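Local coordinates for protein GLB-12 (Caenorhabditis elegans, PDB 4BJA), which binds heme b as a globin and probably acts in redox signalling, whereas the oxygen carriage assigned to its family is less certain here, at residues Arg41-Arg46 / Asp190-Phe195; Gly55-Asp60 / Ile149-Glu154; Gly115-Val120 / Ile200-Asp205; Gln135-Met140 / Leu209-Gln214. The protein carries 1 engineered substitution. One frame throughout, in Å; residues are numbered along the deposited sequence. Where two conformers were deposited one is given.

Contact 1: residues Arg41-Arg46 / Asp190-Phe195; sequences RETWQR and DVWKKF
The indole of Trp192 meets Thr43 at its pyrrole edge, where Thr43 OG1 lies almost in the ring plane. On its benzo side, Trp192 CE3 touches the edge of the Phe195 ring in that ring's plane, 3.7 Å from Phe195 CD2. The Trp44 and Trp192 side chains cross at about a right angle, and the rings meet obliquely, Trp192 CH2 lying 3.9 Å from Trp44 CE3. The Arg41 guanidinium has Gln45 CG over the rim of one face. The polar link is a nearly straight hydrogen bond from Trp192 NE1 to Thr43 OG1, 2.8 Å long with an N-H...O angle of 167°. Thr43 OG1 sits between the backbone N and the carbonyl carbon (chi1 55°), which turns it back along its own helix; there it also hydrogen-bonds to Leu39 O, so the buried hydroxyl accepts from the indole and donates to the carbonyl. Trp44 CB packs 4.0 Å from Trp192 CZ2, while Trp44 NE1 turns elsewhere, to Glu101 OE1; the other carboxylate oxygen of Glu101 pairs with Arg41. A leucine in place of Trp192 would probably strip the Thr43 hydroxyl of its incoming N-H and open a gap beside Trp44. Trp192 further touches Leu40, Ile157 and Leu160, and thus sits where three helices come together. This is packing of the globin fold away from the heme: helix 34-46 (A) lies against the first half of helix 185-214 (H), with helix 144-160 (G) closing in beside the indole.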
# COMPACT_ATOMS: atom_id res chain seq x y z
N ARG A 41 -9.51 -5.23 16.42
CA ARG A 41 -10.82 -5.71 16.73
C ARG A 41 -11.18 -5.54 18.21
O ARG A 41 -12.29 -5.07 18.52
CB ARG A 41 -11.02 -7.17 16.27
CG ARG A 41 -12.46 -7.61 16.42
CD ARG A 41 -13.43 -6.78 15.65
NE ARG A 41 -14.79 -7.31 15.80
CZ ARG A 41 -15.89 -6.64 15.50
NH1 ARG A 41 -15.80 -5.40 15.01
NH2 ARG A 41 -17.10 -7.21 15.67
N GLU A 42 -10.28 -5.93 19.12
CA GLU A 42 -10.61 -5.90 20.57
C GLU A 42 -10.80 -4.46 21.05
O GLU A 42 -11.74 -4.19 21.78
CB GLU A 42 -9.55 -6.61 21.38
CG GLU A 42 -9.52 -8.12 21.14
CD GLU A 42 -8.70 -8.87 22.19
OE1 GLU A 42 -7.73 -8.31 22.74
OE2 GLU A 42 -9.01 -10.06 22.46
N THR A 43 -9.92 -3.55 20.61
CA THR A 43 -10.08 -2.14 20.99
C THR A 43 -11.38 -1.52 20.43
O THR A 43 -12.03 -0.75 21.13
CB THR A 43 -8.87 -1.28 20.67
OG1 THR A 43 -8.55 -1.43 19.29
CG2 THR A 43 -7.67 -1.73 21.53
N TRP A 44 -11.75 -1.81 19.19
CA TRP A 44 -12.98 -1.34 18.64
C TRP A 44 -14.17 -1.88 19.43
O TRP A 44 -15.15 -1.16 19.70
CB TRP A 44 -13.07 -1.74 17.18
CG TRP A 44 -14.40 -1.41 16.50
CD1 TRP A 44 -15.44 -2.27 16.28
CD2 TRP A 44 -14.78 -0.16 15.92
NE1 TRP A 44 -16.46 -1.62 15.62
CE2 TRP A 44 -16.09 -0.32 15.40
CE3 TRP A 44 -14.16 1.11 15.82
CZ2 TRP A 44 -16.78 0.71 14.72
CZ3 TRP A 44 -14.85 2.13 15.18
CH2 TRP A 44 -16.14 1.93 14.63
N GLN A 45 -14.13 -3.18 19.77
CA GLN A 45 -15.21 -3.77 20.55
C GLN A 45 -15.37 -3.25 21.98
O GLN A 45 -16.48 -3.33 22.53
CB GLN A 45 -15.01 -5.28 20.59
CG GLN A 45 -15.37 -5.86 19.26
CD GLN A 45 -15.50 -7.33 19.37
OE1 GLN A 45 -14.53 -8.01 19.70
NE2 GLN A 45 -16.70 -7.85 19.10
N ARG A 46 -14.29 -2.75 22.59
CA ARG A 46 -14.31 -2.19 23.94
C ARG A 46 -15.18 -0.93 23.97
O ARG A 46 -15.75 -0.58 25.02
CB ARG A 46 -12.92 -1.74 24.36
CG ARG A 46 -11.88 -2.74 24.77
CD ARG A 46 -10.57 -1.91 25.03
NE ARG A 46 -9.27 -2.57 25.21
CZ ARG A 46 -9.05 -3.88 25.39
NH1 ARG A 46 -10.05 -4.76 25.41
NH2 ARG A 46 -7.81 -4.32 25.57
N ASP A 190 -0.27 3.37 17.61
CA ASP A 190 0.52 3.06 16.43
C ASP A 190 -0.26 2.10 15.50
O ASP A 190 -0.27 2.30 14.28
CB ASP A 190 1.90 2.48 16.83
CG ASP A 190 2.76 3.45 17.68
OD1 ASP A 190 2.40 4.62 17.92
OD2 ASP A 190 3.82 3.00 18.17
N VAL A 191 -0.93 1.10 16.06
CA VAL A 191 -1.68 0.15 15.25
C VAL A 191 -2.84 0.83 14.52
O VAL A 191 -3.05 0.59 13.31
CB VAL A 191 -2.17 -1.07 16.07
CG1 VAL A 191 -3.08 -1.90 15.23
CG2 VAL A 191 -0.97 -1.91 16.53
N TRP A 192 -3.59 1.68 15.24
CA TRP A 192 -4.71 2.34 14.61
C TRP A 192 -4.22 3.32 13.56
O TRP A 192 -4.86 3.49 12.52
CB TRP A 192 -5.63 3.01 15.69
CG TRP A 192 -6.65 2.04 16.16
CD1 TRP A 192 -6.55 1.20 17.23
CD2 TRP A 192 -7.90 1.75 15.54
NE1 TRP A 192 -7.67 0.41 17.33
CE2 TRP A 192 -8.52 0.74 16.30
CE3 TRP A 192 -8.57 2.28 14.42
CZ2 TRP A 192 -9.79 0.23 15.97
CZ3 TRP A 192 -9.82 1.78 14.10
CH2 TRP A 192 -10.42 0.75 14.86
N LYS A 193 -3.10 3.98 13.81
CA LYS A 193 -2.54 4.84 12.74
C LYS A 193 -2.16 4.04 11.50
O LYS A 193 -2.44 4.48 10.40
CB LYS A 193 -1.39 5.72 13.23
CG LYS A 193 -1.90 6.83 14.17
CD LYS A 193 -0.75 7.72 14.63
CE LYS A 193 -1.23 8.82 15.57
NZ LYS A 193 -0.05 9.56 16.22
N LYS A 194 -1.48 2.89 11.68
CA LYS A 194 -1.13 2.08 10.49
C LYS A 194 -2.36 1.63 9.74
O LYS A 194 -2.41 1.71 8.51
CB LYS A 194 -0.28 0.88 10.88
CG LYS A 194 1.11 1.31 11.31
CD LYS A 194 2.01 0.06 11.53
CE LYS A 194 1.41 -0.98 12.49
NZ LYS A 194 2.26 -2.26 12.58
N PHE A 195 -3.37 1.17 10.50
CA PHE A 195 -4.59 0.71 9.93
C PHE A 195 -5.29 1.83 9.16
O PHE A 195 -5.66 1.69 7.97
CB PHE A 195 -5.50 0.12 11.06
CG PHE A 195 -6.91 -0.15 10.62
CD1 PHE A 195 -7.19 -0.99 9.54
CD2 PHE A 195 -7.99 0.46 11.29
CE1 PHE A 195 -8.50 -1.24 9.10
CE2 PHE A 195 -9.31 0.23 10.85
CZ PHE A 195 -9.57 -0.64 9.76

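Contact 2: residues Gly55-Asp60 / Ile149-Glu154; sequences GLIFLD and INVFIE
Ile57 and Phe152 form a CH-pi contact: Ile57 CG2 stands 3.5 Å from the Phe152 ring centroid, only 8° off the ring normal. That methyl lies anti to the backbone N of Ile57, and CD1 at the end of the other branch comes down toward the rim of the same face, 3.8 Å from Phe152 CD1. The two branches of Ile57 thus cover the centre and one margin of a single face. The second kind of interaction is aromatic. Phe58 and Phe152 make an offset edge-to-face pair in which the edge of Phe152 is directed at the face of Phe58, the planes inclined at 64° and the closest approach, Phe58 CE2 to Phe152 CZ, 3.6 Å. Phe96 joins both rings, stacked on Phe152 and edge-to-face with Phe58, and Phe58 also meets the imidazole of His92, an axial ligand of the heme iron. Plain apolar packing completes the interface where Val151 CG1 comes 3.8 Å from Ile57 CG2, so this methyl group touches both an aliphatic and an aromatic neighbour. No hydrogen bond spans the two segments; at the polar margin Asp60 instead forms salt bridges with Arg80 and Arg155. The helix axes approach to 9.9 Å at an angle of 121°, and the backbones are nearest at Ile57 and Phe152, with CA atoms 6.8 Å apart. Such a steep crossing is the B-G helix packing of the globin fold, whose aromatic cluster here backs one of the two axial histidines.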
# COMPACT_ATOMS: atom_id res chain seq x y z
N GLY A 55 -20.79 9.20 14.73
CA GLY A 55 -21.67 10.36 14.51
C GLY A 55 -21.02 11.66 15.03
O GLY A 55 -21.01 12.64 14.32
N LEU A 56 -20.45 11.63 16.24
CA LEU A 56 -19.87 12.85 16.86
C LEU A 56 -18.68 13.34 16.03
O LEU A 56 -18.47 14.54 15.85
CB LEU A 56 -19.37 12.53 18.26
CG LEU A 56 -20.53 12.34 19.25
CD1 LEU A 56 -19.98 12.05 20.63
CD2 LEU A 56 -21.39 13.61 19.26
N ILE A 57 -17.89 12.38 15.55
CA ILE A 57 -16.73 12.73 14.74
C ILE A 57 -17.16 13.31 13.38
O ILE A 57 -16.59 14.30 12.92
CB ILE A 57 -15.72 11.55 14.64
CG1 ILE A 57 -15.16 11.24 16.04
CG2 ILE A 57 -14.55 11.89 13.60
CD1 ILE A 57 -14.36 9.97 16.17
N PHE A 58 -18.16 12.72 12.71
CA PHE A 58 -18.66 13.31 11.50
C PHE A 58 -19.27 14.69 11.74
O PHE A 58 -19.16 15.55 10.89
CB PHE A 58 -19.66 12.37 10.77
CG PHE A 58 -18.96 11.51 9.77
CD1 PHE A 58 -18.54 12.05 8.56
CD2 PHE A 58 -18.66 10.18 10.10
CE1 PHE A 58 -17.86 11.23 7.59
CE2 PHE A 58 -17.97 9.38 9.15
CZ PHE A 58 -17.59 9.89 7.93
N LEU A 59 -19.90 14.89 12.90
CA LEU A 59 -20.41 16.25 13.20
C LEU A 59 -19.23 17.23 13.27
O LEU A 59 -19.27 18.29 12.65
CB LEU A 59 -21.23 16.27 14.48
CG LEU A 59 -22.62 15.63 14.40
CD1 LEU A 59 -23.24 15.51 15.78
CD2 LEU A 59 -23.55 16.41 13.47
N ASP A 60 -18.16 16.86 13.96
CA ASP A 60 -16.95 17.72 13.91
C ASP A 60 -16.39 17.94 12.50
O ASP A 60 -16.03 19.03 12.13
CB ASP A 60 -15.84 17.12 14.78
CG ASP A 60 -16.15 17.21 16.25
OD1 ASP A 60 -17.16 17.84 16.64
OD2 ASP A 60 -15.35 16.64 17.05
N ILE A 149 -10.48 10.72 7.40
CA ILE A 149 -9.84 9.73 8.28
C ILE A 149 -8.87 10.40 9.23
O ILE A 149 -8.74 9.97 10.36
CB ILE A 149 -9.19 8.59 7.50
CG1 ILE A 149 -10.32 7.82 6.85
CG2 ILE A 149 -8.33 7.72 8.46
CD1 ILE A 149 -11.10 6.98 7.80
N ASN A 150 -8.25 11.52 8.82
CA ASN A 150 -7.38 12.22 9.77
C ASN A 150 -8.13 12.72 11.01
O ASN A 150 -7.56 12.75 12.11
CB ASN A 150 -6.67 13.38 9.08
CG ASN A 150 -5.49 12.94 8.32
OD1 ASN A 150 -5.08 11.78 8.42
ND2 ASN A 150 -4.87 13.86 7.59
N VAL A 151 -9.40 13.11 10.84
CA VAL A 151 -10.17 13.51 12.03
C VAL A 151 -10.41 12.29 12.91
O VAL A 151 -10.36 12.40 14.16
CB VAL A 151 -11.45 14.29 11.67
CG1 VAL A 151 -12.18 14.77 13.00
CG2 VAL A 151 -11.09 15.50 10.78
N PHE A 152 -10.66 11.12 12.28
CA PHE A 152 -10.72 9.91 13.07
C PHE A 152 -9.42 9.60 13.80
O PHE A 152 -9.45 9.19 14.96
CB PHE A 152 -11.20 8.74 12.20
CG PHE A 152 -12.68 8.76 12.02
CD1 PHE A 152 -13.52 8.12 12.98
CD2 PHE A 152 -13.23 9.47 10.96
CE1 PHE A 152 -14.91 8.17 12.82
CE2 PHE A 152 -14.65 9.55 10.79
CZ PHE A 152 -15.47 8.89 11.73
N ILE A 153 -8.29 9.78 13.14
CA ILE A 153 -7.00 9.57 13.81
C ILE A 153 -6.88 10.46 15.06
O ILE A 153 -6.44 10.01 16.15
CB ILE A 153 -5.85 9.81 12.82
CG1 ILE A 153 -5.81 8.65 11.80
CG2 ILE A 153 -4.50 9.90 13.57
CD1 ILE A 153 -4.91 8.88 10.60
N GLU A 154 -7.29 11.72 14.94
CA GLU A 154 -7.17 12.65 16.07
C GLU A 154 -8.20 12.41 17.19
O GLU A 154 -7.91 12.60 18.36
CB GLU A 154 -7.33 14.10 15.53
CG GLU A 154 -6.22 14.53 14.59
CD GLU A 154 -4.77 14.17 15.12
OE1 GLU A 154 -4.34 14.64 16.20
OE2 GLU A 154 -4.06 13.40 14.43

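Contact 3: residues Gly115-Val120 / Ile200-Asp205; sequences GAWQLV and ISQMTD. With HEM (protoporphyrin IX containing Fe), chain B.
Gln202 reaches from its helix to Val120 and Trp117. Its CB rests 3.6 Å from Val120 CG1; CG then passes 4.0 Å from Trp117 NE1, and a bend at chi2 brings the amide round to the indole. Gln202 OE1 accepts a nearly straight hydrogen bond from Trp117 NE1, 2.9 Å at 174°. The oxygen lies in the indole plane, but the N-H comes from above the carbonyl plane, and ring and amide are turned 48° apart. Gln202 OE1 is also hydrogen-bonded to Arg121, so two donors grip it, while Gln202 NE2 makes a weak bond to Ser201 OG. A phenylalanine at Trp117 would probably cost Gln202 OE1 its indole donor and leave the amide freer to turn. On the heme side, Met203 was modelled in two conformers, so its exact approach is less certain; in the one described CG meets Val120 CG1 and CE lies against heme C3B. The axes come within 9.9 Å and cross at -52°. The arrangement is the F-H helix interface of the globin fold, with Met203 lining the heme pocket near the axial His127.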
# COMPACT_ATOMS: atom_id res chain seq x y z
N GLY A 115 -11.05 -10.42 1.96
CA GLY A 115 -12.32 -9.67 2.00
C GLY A 115 -12.11 -8.26 2.55
O GLY A 115 -12.76 -7.33 2.13
N ALA A 116 -11.17 -8.11 3.47
CA ALA A 116 -10.90 -6.77 4.06
C ALA A 116 -10.35 -5.86 2.98
O ALA A 116 -10.84 -4.72 2.78
CB ALA A 116 -9.93 -6.88 5.18
N TRP A 117 -9.34 -6.32 2.25
CA TRP A 117 -8.77 -5.49 1.17
C TRP A 117 -9.80 -5.22 0.09
O TRP A 117 -9.93 -4.08 -0.42
CB TRP A 117 -7.50 -6.19 0.65
CG TRP A 117 -6.63 -5.35 -0.22
CD1 TRP A 117 -6.54 -3.95 -0.27
CD2 TRP A 117 -5.67 -5.85 -1.13
NE1 TRP A 117 -5.57 -3.59 -1.19
CE2 TRP A 117 -5.04 -4.74 -1.74
CE3 TRP A 117 -5.29 -7.15 -1.51
CZ2 TRP A 117 -4.02 -4.88 -2.70
CZ3 TRP A 117 -4.27 -7.28 -2.48
CH2 TRP A 117 -3.66 -6.16 -3.05
N GLN A 118 -10.55 -6.26 -0.29
CA GLN A 118 -11.57 -6.08 -1.33
C GLN A 118 -12.63 -5.02 -0.93
O GLN A 118 -13.06 -4.22 -1.77
CB GLN A 118 -12.31 -7.38 -1.61
CG GLN A 118 -11.46 -8.40 -2.43
CD GLN A 118 -12.15 -9.76 -2.49
OE1 GLN A 118 -13.02 -10.07 -1.67
NE2 GLN A 118 -11.75 -10.58 -3.44
N LEU A 119 -13.05 -5.07 0.33
CA LEU A 119 -14.03 -4.09 0.88
C LEU A 119 -13.49 -2.68 0.73
O LEU A 119 -14.20 -1.77 0.25
CB LEU A 119 -14.35 -4.42 2.35
CG LEU A 119 -15.24 -3.36 3.06
CD1 LEU A 119 -16.61 -3.20 2.40
CD2 LEU A 119 -15.43 -3.70 4.53
N VAL A 120 -12.24 -2.49 1.10
CA VAL A 120 -11.71 -1.11 1.06
C VAL A 120 -11.59 -0.61 -0.38
O VAL A 120 -12.00 0.51 -0.70
CB VAL A 120 -10.36 -1.03 1.79
CG1 VAL A 120 -9.77 0.38 1.65
CG2 VAL A 120 -10.51 -1.43 3.26
N ILE A 200 -6.83 4.90 4.13
CA ILE A 200 -6.71 6.09 3.26
C ILE A 200 -6.01 5.75 1.95
O ILE A 200 -6.49 6.09 0.88
CB ILE A 200 -5.90 7.20 3.93
CG1 ILE A 200 -6.67 7.74 5.13
CG2 ILE A 200 -5.69 8.37 2.90
CD1 ILE A 200 -5.80 8.66 6.07
N SER A 201 -4.86 5.07 2.03
CA SER A 201 -4.10 4.84 0.80
C SER A 201 -4.89 3.95 -0.18
O SER A 201 -4.90 4.23 -1.38
CB SER A 201 -2.75 4.25 1.10
OG SER A 201 -2.91 2.94 1.54
N GLN A 202 -5.57 2.92 0.33
CA GLN A 202 -6.27 2.00 -0.59
C GLN A 202 -7.55 2.60 -1.14
O GLN A 202 -7.89 2.36 -2.32
CB GLN A 202 -6.52 0.66 0.11
CG GLN A 202 -5.19 0.00 0.46
CD GLN A 202 -4.30 -0.13 -0.79
OE1 GLN A 202 -4.64 -0.87 -1.71
NE2 GLN A 202 -3.20 0.64 -0.85
N MET A 203 -8.24 3.42 -0.34
CA MET A 203 -9.39 4.11 -0.92
C MET A 203 -8.94 5.15 -1.92
O MET A 203 -9.56 5.28 -2.97
CB MET A 203 -10.27 4.73 0.15
CG MET A 203 -10.99 3.69 0.95
SD MET A 203 -11.94 4.50 2.23
CE MET A 203 -13.28 5.15 1.25
N THR A 204 -7.85 5.84 -1.63
CA THR A 204 -7.36 6.84 -2.54
C THR A 204 -6.95 6.21 -3.88
O THR A 204 -7.30 6.74 -4.95
CB THR A 204 -6.18 7.59 -1.90
OG1 THR A 204 -6.66 8.31 -0.75
CG2 THR A 204 -5.52 8.55 -2.91
N ASP A 205 -6.21 5.10 -3.80
CA ASP A 205 -5.68 4.49 -5.02
C ASP A 205 -6.77 3.87 -5.86
O ASP A 205 -6.77 4.03 -7.09
CB ASP A 205 -4.57 3.49 -4.69
CG ASP A 205 -3.23 4.17 -4.40
OD1 ASP A 205 -3.10 5.42 -4.53
OD2 ASP A 205 -2.26 3.45 -4.07
CHA HEM B . -21.28 6.16 0.57
CHB HEM B . -17.64 4.91 3.50
CHC HEM B . -15.53 9.16 2.71
CHD HEM B . -19.51 10.68 0.46
C1A HEM B . -20.45 5.46 1.37
C2A HEM B . -20.61 4.06 1.73
C3A HEM B . -19.59 3.74 2.54
C4A HEM B . -18.77 4.92 2.73
CMA HEM B . -19.28 2.39 3.23
CAA HEM B . -21.76 3.14 1.20
CBA HEM B . -21.21 1.97 0.37
CGA HEM B . -20.53 2.55 -0.79
O1A HEM B . -21.14 3.43 -1.46
O2A HEM B . -19.36 2.14 -1.00
C1B HEM B . -16.75 5.94 3.47
C2B HEM B . -15.41 5.90 4.04
C3B HEM B . -14.84 7.05 3.82
C4B HEM B . -15.78 7.88 3.11
CMB HEM B . -14.79 4.69 4.76
CAB HEM B . -13.39 7.41 4.24
CBB HEM B . -13.04 8.66 4.36
C1C HEM B . -16.41 9.93 2.03
C2C HEM B . -16.18 11.29 1.63
C3C HEM B . -17.27 11.71 1.00
C4C HEM B . -18.24 10.65 1.01
CMC HEM B . -14.87 12.07 1.88
CAC HEM B . -17.44 13.13 0.41
CBC HEM B . -18.29 13.27 -0.59
C1D HEM B . -20.36 9.64 0.36
C2D HEM B . -21.72 9.74 -0.07
C3D HEM B . -22.26 8.34 -0.05
C4D HEM B . -21.17 7.52 0.40
CMD HEM B . -22.51 11.00 -0.49
CAD HEM B . -23.69 7.89 -0.39
CBD HEM B . -24.41 7.67 0.95
CGD HEM B . -24.69 8.93 1.76
O1D HEM B . -24.74 10.06 1.21
O2D HEM B . -24.88 8.80 2.98
NA HEM B . -19.31 5.97 2.01
NB HEM B . -16.97 7.19 2.89
NC HEM B . -17.68 9.58 1.63
ND HEM B . -20.07 8.30 0.65
FE HEM B . -18.54 7.75 1.80

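Contact 4: residues Gln135-Met140 / Leu209-Gln214; sequences QNQNQM and LERAKQ
Arg211 grips the backbone oxygen of Gln137 end-on with both terminal nitrogens, a forked grip of two N-H groups on one oxygen that holds a side chain of the globin H helix to the connection leading from helix 131-136 toward helix 144-160. NH1 donates to Gln137 O at 2.8 Å, in the carbonyl plane on a lone pair; NH2 donates to the same Gln137 O at 2.9 Å, but from above that plane. The oxygen itself lies in the guanidinium plane. Neither bond is straight (146° and 141°), as expected when one acceptor sits between two N-H groups. Gln137 is the first residue to leave helical geometry, and Arg211 NH1 is hydrogen-bonded to Glu134 O as well, so the positive charge stands at a helix C-terminus and would probably be favoured by the carbonyls there. Glu208 forms a salt bridge with NH2. The amide of Gln137 turns away from Arg211, to Tyr144 N at the start of helix 144-160 and Asn143 OD1 just before it. Arg211 extends from its helix with CG anti to the backbone N (chi1 175°) and bends only at chi3. Packing is slight: Gln137 CB lies 3.9 Å from Arg211 NH1.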
# COMPACT_ATOMS: atom_id res chain seq x y z
N GLN A 135 -15.27 15.42 -9.16
CA GLN A 135 -14.77 16.73 -9.51
C GLN A 135 -13.62 17.25 -8.63
O GLN A 135 -12.70 17.87 -9.15
CB GLN A 135 -15.92 17.77 -9.51
CG GLN A 135 -16.66 17.81 -10.85
CD GLN A 135 -17.19 19.20 -11.23
OE1 GLN A 135 -17.03 20.18 -10.49
NE2 GLN A 135 -17.84 19.28 -12.40
N ASN A 136 -13.69 17.01 -7.32
CA ASN A 136 -12.79 17.71 -6.39
C ASN A 136 -11.70 16.89 -5.72
O ASN A 136 -10.75 17.46 -5.21
CB ASN A 136 -13.59 18.45 -5.32
CG ASN A 136 -14.54 19.47 -5.94
OD1 ASN A 136 -14.11 20.36 -6.67
ND2 ASN A 136 -15.82 19.31 -5.70
N GLN A 137 -11.87 15.57 -5.67
CA GLN A 137 -10.83 14.72 -5.09
C GLN A 137 -9.53 14.88 -5.85
O GLN A 137 -9.50 14.71 -7.07
CB GLN A 137 -11.28 13.26 -5.15
CG GLN A 137 -10.16 12.26 -4.74
CD GLN A 137 -9.85 12.30 -3.26
OE1 GLN A 137 -10.46 13.07 -2.51
NE2 GLN A 137 -8.91 11.46 -2.82
N ASN A 138 -8.46 15.21 -5.13
CA ASN A 138 -7.23 15.69 -5.77
C ASN A 138 -6.04 15.58 -4.83
O ASN A 138 -5.87 16.39 -3.91
CB ASN A 138 -7.44 17.15 -6.22
CG ASN A 138 -6.27 17.70 -7.02
OD1 ASN A 138 -6.36 18.79 -7.62
ND2 ASN A 138 -5.16 16.97 -7.06
N GLN A 139 -5.20 14.58 -5.07
CA GLN A 139 -3.98 14.33 -4.27
C GLN A 139 -2.96 15.51 -4.21
O GLN A 139 -2.08 15.55 -3.33
CB GLN A 139 -3.30 13.04 -4.77
CG GLN A 139 -4.26 11.82 -4.92
CD GLN A 139 -3.49 10.53 -5.21
OE1 GLN A 139 -3.79 9.78 -6.15
NE2 GLN A 139 -2.49 10.27 -4.40
N MET A 140 -3.07 16.45 -5.15
CA MET A 140 -2.21 17.65 -5.19
C MET A 140 -2.70 18.73 -4.22
O MET A 140 -1.92 19.62 -3.81
CB MET A 140 -2.05 18.13 -6.65
CG MET A 140 -1.10 17.31 -7.49
SD MET A 140 0.46 16.97 -6.65
CE MET A 140 1.30 18.57 -6.69
N LEU A 209 -7.86 5.25 -9.70
CA LEU A 209 -7.83 4.36 -10.86
C LEU A 209 -9.21 4.28 -11.52
O LEU A 209 -9.31 4.31 -12.76
CB LEU A 209 -7.38 2.96 -10.41
CG LEU A 209 -7.26 1.92 -11.55
CD1 LEU A 209 -6.31 2.38 -12.65
CD2 LEU A 209 -6.79 0.56 -11.00
N GLU A 210 -10.25 4.15 -10.70
CA GLU A 210 -11.59 4.03 -11.23
C GLU A 210 -12.00 5.31 -11.96
O GLU A 210 -12.62 5.25 -13.04
CB GLU A 210 -12.57 3.69 -10.12
CG GLU A 210 -14.04 3.60 -10.57
CD GLU A 210 -14.32 2.41 -11.50
OE1 GLU A 210 -13.53 1.45 -11.54
OE2 GLU A 210 -15.36 2.43 -12.18
N ARG A 211 -11.65 6.45 -11.37
CA ARG A 211 -11.93 7.71 -12.05
C ARG A 211 -11.17 7.82 -13.39
O ARG A 211 -11.75 8.23 -14.41
CB ARG A 211 -11.62 8.89 -11.13
CG ARG A 211 -11.78 10.21 -11.85
CD ARG A 211 -11.76 11.35 -10.86
NE ARG A 211 -10.43 11.53 -10.27
CZ ARG A 211 -10.12 12.48 -9.41
NH1 ARG A 211 -11.03 13.38 -9.02
NH2 ARG A 211 -8.88 12.54 -8.92
N ALA A 212 -9.89 7.42 -13.41
CA ALA A 212 -9.08 7.50 -14.63
C ALA A 212 -9.69 6.63 -15.73
O ALA A 212 -9.73 7.03 -16.90
CB ALA A 212 -7.64 7.13 -14.38
N LYS A 213 -10.18 5.45 -15.35
CA LYS A 213 -10.76 4.51 -16.32
C LYS A 213 -12.06 5.02 -16.90
O LYS A 213 -12.32 4.89 -18.11
CB LYS A 213 -10.99 3.15 -15.69
CG LYS A 213 -9.72 2.34 -15.50
CD LYS A 213 -10.07 1.02 -14.85
CE LYS A 213 -8.84 0.21 -14.48
NZ LYS A 213 -9.26 -0.87 -13.54
N GLN A 214 -12.91 5.58 -16.03
CA GLN A 214 -14.18 6.17 -16.46
C GLN A 214 -13.93 7.41 -17.31
O GLN A 214 -14.78 7.80 -18.12
CB GLN A 214 -15.04 6.51 -15.26
CG GLN A 214 -15.52 5.29 -14.50
CD GLN A 214 -16.63 5.63 -13.52
OE1 GLN A 214 -17.28 6.68 -13.64
NE2 GLN A 214 -16.86 4.75 -12.55

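Overall arrangement
Three contacts share helix 185-214: contact 1 near its start, contact 3 in the middle and contact 4 at its end, so that contacts 1 and 4 have centres 29 Å apart on opposite sides of the chain's centre. Contact 2 joins this series through helix 144-160, with Ile149 CB 3.6 Å from Ile200 CG1 of contact 3 and Ile153 CG2 4.0 Å from Lys193 CE of contact 1. Contacts 2 and 3 both border the heme pocket, through Ile149 and Met203: the side chain of Phe58 is about 4 Å from that of His92, and that of Met203 about 4 Å from that of His127. Contacts 3 and 4 touch at Thr204 and Gln139, and both reach the second subunit.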